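Local coordinates for protein proteophosphoglycan (Silicibacter pomeroyi DSS-3, PDB 2RE3) that is of unknown function but, as a two-domain member of the DUF1285 family, may take part in signal transduction, at residues L163-G175 and S181-R193. Sequence-based numbering, arbitrary orientation.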
ATOM      1  N   LEU A 163       8.095  -8.530  12.049  1.00 31.80           N
ATOM      2  CA  LEU A 163       9.004  -7.384  12.065  1.00 29.76           C
ATOM      3  C   LEU A 163       9.444  -6.995  13.491  1.00 28.43           C
ATOM      4  O   LEU A 163      10.584  -6.640  13.710  1.00 28.17           O
ATOM      5  CB  LEU A 163       8.380  -6.175  11.376  1.00 28.72           C
ATOM      6  CG  LEU A 163       8.231  -6.166   9.853  1.00 30.42           C
ATOM      7  CD1 LEU A 163       7.759  -4.778   9.379  1.00 27.00           C
ATOM      8  CD2 LEU A 163       9.534  -6.569   9.152  1.00 27.50           C
HETATM    9  N   MSE A 164       8.565  -7.085  14.474  1.00 27.67           N
HETATM   10  CA  MSE A 164       8.990  -6.817  15.845  1.00 27.43           C
HETATM   11  C   MSE A 164      10.230  -7.623  16.191  1.00 28.21           C
HETATM   12  O   MSE A 164      11.108  -7.130  16.877  1.00 32.12           O
HETATM   13  CB  MSE A 164       7.887  -7.145  16.848  1.00 26.27           C
HETATM   14  CG  MSE A 164       6.640  -6.285  16.709  1.00 25.56           C
HETATM   15 SE   MSE A 164       6.985  -4.467  17.206  0.75 30.02          SE
HETATM   16  CE  MSE A 164       7.483  -5.004  19.058  1.00 14.63           C
ATOM     17  N   ASP A 165      10.304  -8.857  15.712  1.00 27.29           N
ATOM     18  CA  ASP A 165      11.418  -9.745  16.029  1.00 26.83           C
ATOM     19  C   ASP A 165      12.690  -9.435  15.220  1.00 24.44           C
ATOM     20  O   ASP A 165      13.718 -10.083  15.404  1.00 21.67           O
ATOM     21  CB  ASP A 165      11.001 -11.201  15.784  1.00 28.43           C
ATOM     22  CG  ASP A 165       9.889 -11.661  16.707  1.00 30.45           C
ATOM     23  OD1 ASP A 165       9.935 -11.301  17.887  1.00 32.11           O
ATOM     24  OD2 ASP A 165       8.975 -12.399  16.257  1.00 38.36           O
ATOM     25  N   LEU A 166      12.607  -8.459  14.321  1.00 23.34           N
ATOM     26  CA  LEU A 166      13.738  -8.060  13.497  1.00 23.02           C
ATOM     27  C   LEU A 166      14.054  -6.603  13.734  1.00 22.20           C
ATOM     28  O   LEU A 166      14.812  -5.995  12.988  1.00 20.49           O
ATOM     29  CB  LEU A 166      13.442  -8.322  12.012  1.00 24.16           C
ATOM     30  CG  LEU A 166      13.338  -9.823  11.673  1.00 25.99           C
ATOM     31  CD1 LEU A 166      12.891 -10.041  10.240  1.00 24.29           C
ATOM     32  CD2 LEU A 166      14.658 -10.525  11.930  1.00 19.66           C
ATOM     33  N   GLY A 167      13.501  -6.059  14.814  1.00 23.11           N
ATOM     34  CA  GLY A 167      13.688  -4.653  15.146  1.00 23.29           C
ATOM     35  C   GLY A 167      14.962  -4.373  15.898  1.00 22.60           C
ATOM     36  O   GLY A 167      15.667  -5.272  16.325  1.00 20.62           O
ATOM     37  N   GLU A 168      15.258  -3.097  16.048  1.00 24.56           N
ATOM     38  CA  GLU A 168      16.527  -2.663  16.621  1.00 23.20           C
ATOM     39  C   GLU A 168      16.301  -1.307  17.263  1.00 23.49           C
ATOM     40  O   GLU A 168      15.329  -0.608  16.911  1.00 23.86           O
ATOM     41  CB  GLU A 168      17.594  -2.559  15.524  1.00 23.01           C
ATOM     42  CG  GLU A 168      19.006  -2.263  16.025  1.00 24.95           C
ATOM     43  CD  GLU A 168      19.452  -3.299  17.044  1.00 24.62           C
ATOM     44  OE1 GLU A 168      19.916  -4.379  16.646  1.00 26.65           O
ATOM     45  OE2 GLU A 168      19.304  -3.047  18.250  1.00 24.88           O
ATOM     46  N   ILE A 169      17.189  -0.948  18.196  1.00 22.16           N
ATOM     47  CA  ILE A 169      17.180   0.365  18.849  1.00 20.28           C
ATOM     48  C   ILE A 169      18.362   1.218  18.394  1.00 22.67           C
ATOM     49  O   ILE A 169      19.529   0.784  18.443  1.00 20.85           O
ATOM     50  CB  ILE A 169      17.198   0.219  20.382  1.00 20.36           C
ATOM     51  CG1 ILE A 169      15.826  -0.247  20.859  1.00 19.63           C
ATOM     52  CG2 ILE A 169      17.615   1.532  21.083  1.00 13.71           C
ATOM     53  CD1 ILE A 169      15.848  -0.822  22.237  1.00 19.36           C
ATOM     54  N   GLU A 170      18.044   2.428  17.933  1.00 25.05           N
ATOM     55  CA  GLU A 170      19.041   3.451  17.608  1.00 25.64           C
ATOM     56  C   GLU A 170      18.542   4.785  18.123  1.00 26.87           C
ATOM     57  O   GLU A 170      17.431   5.197  17.793  1.00 26.16           O
ATOM     58  CB  GLU A 170      19.258   3.554  16.098  1.00 25.19           C
ATOM     59  CG  GLU A 170      19.532   2.241  15.388  1.00 24.65           C
ATOM     60  CD  GLU A 170      20.879   1.626  15.723  1.00 24.63           C
ATOM     61  OE1 GLU A 170      21.705   2.309  16.371  1.00 25.41           O
ATOM     62  OE2 GLU A 170      21.101   0.454  15.335  1.00 20.62           O
ATOM     63  N   ASP A 171      19.371   5.426  18.952  1.00 30.47           N
ATOM     64  CA  ASP A 171      19.168   6.794  19.446  1.00 30.49           C
ATOM     65  C   ASP A 171      17.758   7.056  19.904  1.00 27.94           C
ATOM     66  O   ASP A 171      17.154   8.024  19.496  1.00 30.69           O
ATOM     67  CB  ASP A 171      19.621   7.807  18.382  1.00 33.00           C
ATOM     68  CG  ASP A 171      21.048   7.514  17.895  1.00 37.20           C
ATOM     69  OD1 ASP A 171      21.921   7.253  18.756  1.00 40.35           O
ATOM     70  OD2 ASP A 171      21.290   7.494  16.673  1.00 38.70           O
ATOM     71  N   GLY A 172      17.243   6.170  20.751  1.00 27.26           N
ATOM     72  CA  GLY A 172      16.006   6.410  21.491  1.00 25.70           C
ATOM     73  C   GLY A 172      14.772   5.784  20.902  1.00 25.89           C
ATOM     74  O   GLY A 172      13.697   5.827  21.515  1.00 24.11           O
ATOM     75  N   TRP A 173      14.920   5.201  19.712  1.00 26.79           N
ATOM     76  CA  TRP A 173      13.782   4.725  18.942  1.00 28.39           C
ATOM     77  C   TRP A 173      13.943   3.253  18.642  1.00 28.61           C
ATOM     78  O   TRP A 173      15.035   2.809  18.288  1.00 28.55           O
ATOM     79  CB  TRP A 173      13.654   5.493  17.605  1.00 31.20           C
ATOM     80  CG  TRP A 173      13.292   6.934  17.767  1.00 33.43           C
ATOM     81  CD1 TRP A 173      14.153   7.974  17.949  1.00 33.78           C
ATOM     82  CD2 TRP A 173      11.970   7.490  17.816  1.00 33.48           C
ATOM     83  NE1 TRP A 173      13.452   9.139  18.105  1.00 35.15           N
ATOM     84  CE2 TRP A 173      12.109   8.873  18.032  1.00 36.64           C
ATOM     85  CE3 TRP A 173      10.685   6.946  17.730  1.00 34.42           C
ATOM     86  CZ2 TRP A 173      11.002   9.738  18.140  1.00 35.93           C
ATOM     87  CZ3 TRP A 173       9.577   7.797  17.823  1.00 35.35           C
ATOM     88  CH2 TRP A 173       9.746   9.184  18.022  1.00 35.61           C
ATOM     89  N   PHE A 174      12.837   2.515  18.758  1.00 26.81           N
ATOM     90  CA  PHE A 174      12.748   1.159  18.264  1.00 24.75           C
ATOM     91  C   PHE A 174      12.303   1.205  16.822  1.00 24.25           C
ATOM     92  O   PHE A 174      11.380   1.912  16.494  1.00 24.51           O
ATOM     93  CB  PHE A 174      11.745   0.364  19.084  1.00 25.89           C
ATOM     94  CG  PHE A 174      11.511  -1.003  18.557  1.00 25.87           C
ATOM     95  CD1 PHE A 174      12.325  -2.054  18.946  1.00 25.28           C
ATOM     96  CD2 PHE A 174      10.500  -1.233  17.638  1.00 26.21           C
ATOM     97  CE1 PHE A 174      12.143  -3.315  18.429  1.00 23.71           C
ATOM     98  CE2 PHE A 174      10.291  -2.488  17.130  1.00 27.50           C
ATOM     99  CZ  PHE A 174      11.120  -3.549  17.535  1.00 26.30           C
ATOM    100  N   GLY A 175      12.947   0.448  15.955  1.00 24.99           N
ATOM    101  CA  GLY A 175      12.582   0.473  14.535  1.00 24.79           C
ATOM    102  C   GLY A 175      13.238  -0.606  13.704  1.00 25.62           C
ATOM    103  O   GLY A 175      13.733  -1.624  14.239  1.00 28.15           O
ATOM    104  N   SER A 181      19.224   1.838   5.713  1.00 25.46           N
ATOM    105  CA  SER A 181      18.532   2.981   6.306  1.00 25.38           C
ATOM    106  C   SER A 181      17.717   2.529   7.515  1.00 25.98           C
ATOM    107  O   SER A 181      17.294   1.378   7.599  1.00 28.40           O
ATOM    108  CB  SER A 181      17.605   3.631   5.273  1.00 26.91           C
ATOM    109  OG  SER A 181      18.323   4.318   4.272  1.00 26.17           O
ATOM    110  N   PHE A 182      17.512   3.430   8.460  1.00 25.12           N
ATOM    111  CA  PHE A 182      16.838   3.086   9.697  1.00 25.00           C
ATOM    112  C   PHE A 182      15.493   3.787   9.836  1.00 25.72           C
ATOM    113  O   PHE A 182      15.410   5.012   9.782  1.00 28.60           O
ATOM    114  CB  PHE A 182      17.704   3.450  10.900  1.00 25.78           C
ATOM    115  CG  PHE A 182      17.077   3.079  12.201  1.00 25.46           C
ATOM    116  CD1 PHE A 182      17.018   1.751  12.592  1.00 22.27           C
ATOM    117  CD2 PHE A 182      16.475   4.042  12.993  1.00 26.46           C
ATOM    118  CE1 PHE A 182      16.403   1.400  13.737  1.00 25.15           C
ATOM    119  CE2 PHE A 182      15.870   3.691  14.185  1.00 25.91           C
ATOM    120  CZ  PHE A 182      15.831   2.376  14.557  1.00 26.59           C
ATOM    121  N   PHE A 183      14.448   3.007  10.074  1.00 25.97           N
ATOM    122  CA  PHE A 183      13.099   3.533  10.144  1.00 25.47           C
ATOM    123  C   PHE A 183      12.508   3.410  11.539  1.00 26.21           C
ATOM    124  O   PHE A 183      12.156   2.318  11.997  1.00 24.72           O
ATOM    125  CB  PHE A 183      12.260   2.835   9.110  1.00 25.41           C
ATOM    126  CG  PHE A 183      12.828   2.957   7.743  1.00 27.08           C
ATOM    127  CD1 PHE A 183      12.611   4.103   6.999  1.00 23.75           C
ATOM    128  CD2 PHE A 183      13.658   1.962   7.228  1.00 24.75           C
ATOM    129  CE1 PHE A 183      13.200   4.245   5.746  1.00 25.82           C
ATOM    130  CE2 PHE A 183      14.228   2.096   5.954  1.00 25.74           C
ATOM    131  CZ  PHE A 183      13.988   3.214   5.213  1.00 23.02           C
ATOM    132  N   PRO A 184      12.412   4.545  12.227  1.00 26.55           N
ATOM    133  CA  PRO A 184      11.830   4.522  13.537  1.00 27.60           C
ATOM    134  C   PRO A 184      10.368   4.191  13.478  1.00 28.99           C
ATOM    135  O   PRO A 184       9.653   4.621  12.559  1.00 30.74           O
ATOM    136  CB  PRO A 184      12.026   5.952  14.047  1.00 28.28           C
ATOM    137  CG  PRO A 184      13.081   6.560  13.180  1.00 29.30           C
ATOM    138  CD  PRO A 184      12.872   5.888  11.847  1.00 28.24           C
ATOM    139  N   LEU A 185       9.942   3.453  14.492  1.00 28.43           N
ATOM    140  CA  LEU A 185       8.590   2.967  14.616  1.00 27.83           C
ATOM    141  C   LEU A 185       7.901   3.442  15.904  1.00 30.34           C
ATOM    142  O   LEU A 185       6.684   3.597  15.930  1.00 32.79           O
ATOM    143  CB  LEU A 185       8.599   1.437  14.597  1.00 26.27           C
ATOM    144  CG  LEU A 185       8.685   0.667  13.288  1.00 28.38           C
ATOM    145  CD1 LEU A 185       8.357  -0.809  13.557  1.00 24.94           C
ATOM    146  CD2 LEU A 185       7.755   1.252  12.239  1.00 26.02           C
HETATM  147  N   MSE A 186       8.660   3.613  16.990  1.00 30.97           N
HETATM  148  CA  MSE A 186       8.103   4.038  18.277  1.00 28.79           C
HETATM  149  C   MSE A 186       9.269   4.306  19.228  1.00 28.77           C
HETATM  150  O   MSE A 186      10.375   3.842  18.998  1.00 27.87           O
HETATM  151  CB  MSE A 186       7.153   2.961  18.834  1.00 29.57           C
HETATM  152  CG  MSE A 186       7.841   1.891  19.711  1.00 31.32           C
HETATM  153 SE   MSE A 186       6.928   0.171  19.897  0.75 27.30          SE
HETATM  154  CE  MSE A 186       6.996  -0.266  17.996  1.00 28.85           C
ATOM    155  N   THR A 187       9.021   5.044  20.304  1.00 30.57           N
ATOM    156  CA  THR A 187      10.073   5.377  21.268  1.00 28.19           C
ATOM    157  C   THR A 187      10.447   4.129  22.050  1.00 28.87           C
ATOM    158  O   THR A 187       9.671   3.168  22.124  1.00 27.84           O
ATOM    159  CB  THR A 187       9.645   6.504  22.260  1.00 27.31           C
ATOM    160  OG1 THR A 187       8.647   6.018  23.173  1.00 26.87           O
ATOM    161  CG2 THR A 187       9.131   7.743  21.524  1.00 24.56           C
ATOM    162  N   VAL A 188      11.644   4.134  22.623  1.00 29.91           N
ATOM    163  CA  VAL A 188      12.064   3.057  23.525  1.00 29.76           C
ATOM    164  C   VAL A 188      11.037   2.885  24.649  1.00 30.52           C
ATOM    165  O   VAL A 188      10.565   1.775  24.892  1.00 29.34           O
ATOM    166  CB  VAL A 188      13.507   3.290  24.067  1.00 29.20           C
ATOM    167  CG1 VAL A 188      13.780   2.456  25.299  1.00 26.47           C
ATOM    168  CG2 VAL A 188      14.511   2.971  22.972  1.00 27.68           C
ATOM    169  N   GLU A 189      10.729   3.991  25.326  0.50 32.27           N
ATOM    170  CA  GLU A 189       9.647   4.082  26.325  0.50 33.05           C
ATOM    171  C   GLU A 189       8.419   3.271  25.920  0.50 34.53           C
ATOM    172  O   GLU A 189       7.886   2.481  26.704  0.50 33.26           O
ATOM    173  CB  GLU A 189       9.258   5.559  26.486  0.50 32.69           C
ATOM    174  CG  GLU A 189       7.812   5.841  26.896  0.50 31.92           C
ATOM    175  CD  GLU A 189       7.582   5.630  28.356  0.50 29.63           C
ATOM    176  OE1 GLU A 189       8.473   6.009  29.134  0.50 27.46           O
ATOM    177  OE2 GLU A 189       6.516   5.100  28.725  0.50 28.44           O
ATOM    178  N   GLU A 190       7.985   3.497  24.680  1.00 36.29           N
ATOM    179  CA  GLU A 190       6.808   2.837  24.104  1.00 39.13           C
ATOM    180  C   GLU A 190       7.044   1.331  23.971  1.00 37.17           C
ATOM    181  O   GLU A 190       6.225   0.526  24.450  1.00 35.75           O
ATOM    182  CB  GLU A 190       6.417   3.449  22.742  1.00 42.00           C
ATOM    183  CG  GLU A 190       5.342   4.578  22.808  1.00 46.02           C
ATOM    184  CD  GLU A 190       5.455   5.640  21.681  1.00 44.85           C
ATOM    185  OE1 GLU A 190       6.091   5.396  20.621  1.00 47.58           O
ATOM    186  OE2 GLU A 190       4.889   6.739  21.883  1.00 52.29           O
ATOM    187  N   LEU A 191       8.155   0.948  23.338  1.00 34.77           N
ATOM    188  CA  LEU A 191       8.490  -0.480  23.230  1.00 34.98           C
ATOM    189  C   LEU A 191       8.444  -1.162  24.623  1.00 36.73           C
ATOM    190  O   LEU A 191       7.905  -2.272  24.752  1.00 36.52           O
ATOM    191  CB  LEU A 191       9.861  -0.693  22.563  1.00 33.61           C
ATOM    192  CG  LEU A 191      10.427  -2.123  22.595  1.00 32.08           C
ATOM    193  CD1 LEU A 191       9.818  -3.014  21.523  1.00 28.03           C
ATOM    194  CD2 LEU A 191      11.938  -2.091  22.465  1.00 32.09           C
ATOM    195  N   GLU A 192       8.998  -0.489  25.636  0.50 36.67           N
ATOM    196  CA  GLU A 192       9.062  -1.020  27.006  0.50 36.09           C
ATOM    197  C   GLU A 192       7.674  -1.229  27.626  0.50 38.41           C
ATOM    198  O   GLU A 192       7.519  -2.039  28.539  0.50 38.43           O
ATOM    199  CB  GLU A 192       9.915  -0.099  27.899  0.50 35.84           C
ATOM    200  CG  GLU A 192      11.412  -0.067  27.522  0.50 33.54           C
ATOM    201  CD  GLU A 192      12.243   0.931  28.342  0.50 32.63           C
ATOM    202  OE1 GLU A 192      11.656   1.802  29.031  0.50 24.19           O
ATOM    203  OE2 GLU A 192      13.489   0.829  28.293  0.50 20.06           O
ATOM    204  N   ARG A 193       6.675  -0.495  27.135  1.00 41.10           N
ATOM    205  CA  ARG A 193       5.261  -0.688  27.554  1.00 43.52           C
ATOM    206  C   ARG A 193       4.656  -1.927  26.890  1.00 42.71           C
ATOM    207  O   ARG A 193       4.560  -2.975  27.521  1.00 41.79           O
ATOM    208  CB  ARG A 193       4.411   0.553  27.222  1.00 45.13           C
ATOM    209  CG  ARG A 193       4.159   1.499  28.403  1.00 48.62           C
ATOM    210  CD  ARG A 193       4.281   2.974  28.004  1.00 50.74           C
ATOM    211  NE  ARG A 193       3.552   3.290  26.772  1.00 52.21           N
ATOM    212  CZ  ARG A 193       3.724   4.401  26.039  1.00 53.42           C
ATOM    213  NH1 ARG A 193       4.603   5.344  26.409  1.00 52.63           N
ATOM    214  NH2 ARG A 193       3.013   4.569  24.919  1.00 51.44           N
TER
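Phe174 and Leu191 meet at about a right angle: the leucine lays CD1 over one face of the phenyl ring, 3.9 Å from its centroid, while CD2 lies 3.5 Å from Phe174 CD1. Selenomethionine Met186 runs alongside the same ring, pointing the same way, with CE in apolar contact 3.7 Å from Phe174 CD2; its SE stands obliquely to the ring, 5.4 Å from the centroid, as a Met-aromatic contact. Thr187 CG2 sits over the six-membered ring of Trp173, and Pro184 CB packs obliquely on that indole. Phe182, its CG anti to the backbone N (chi1 -178°), reaches across strand 173-175 and receives Glu170 CG on one ring face, 3.7 Å from the centroid. With an alanine here, the Glu170 methylenes and the Gly175 backbone would probably lose the ring that covers them.

A classic beta bulge, where Leu185 and Met186 both face Phe174, sits in the antiparallel sheet of strands 168-170, 173-178 and 181-185. Phe174 O accepts both Leu185 N (2.9 Å) and Met186 N (3.2 Å), and Phe174 N returns a bond to Met186 O.

Beyond the bulge the chain turns into helix 188-192, whose start Thr187 and Glu190 close as a capping box. Val188 N bonds to Gly172 O (2.9 Å), tying this helix to the type I' turn of hairpin 168-175. Farther out, Arg108 forms a salt bridge with Glu170 OE2, which Trp177 NE1 also grips.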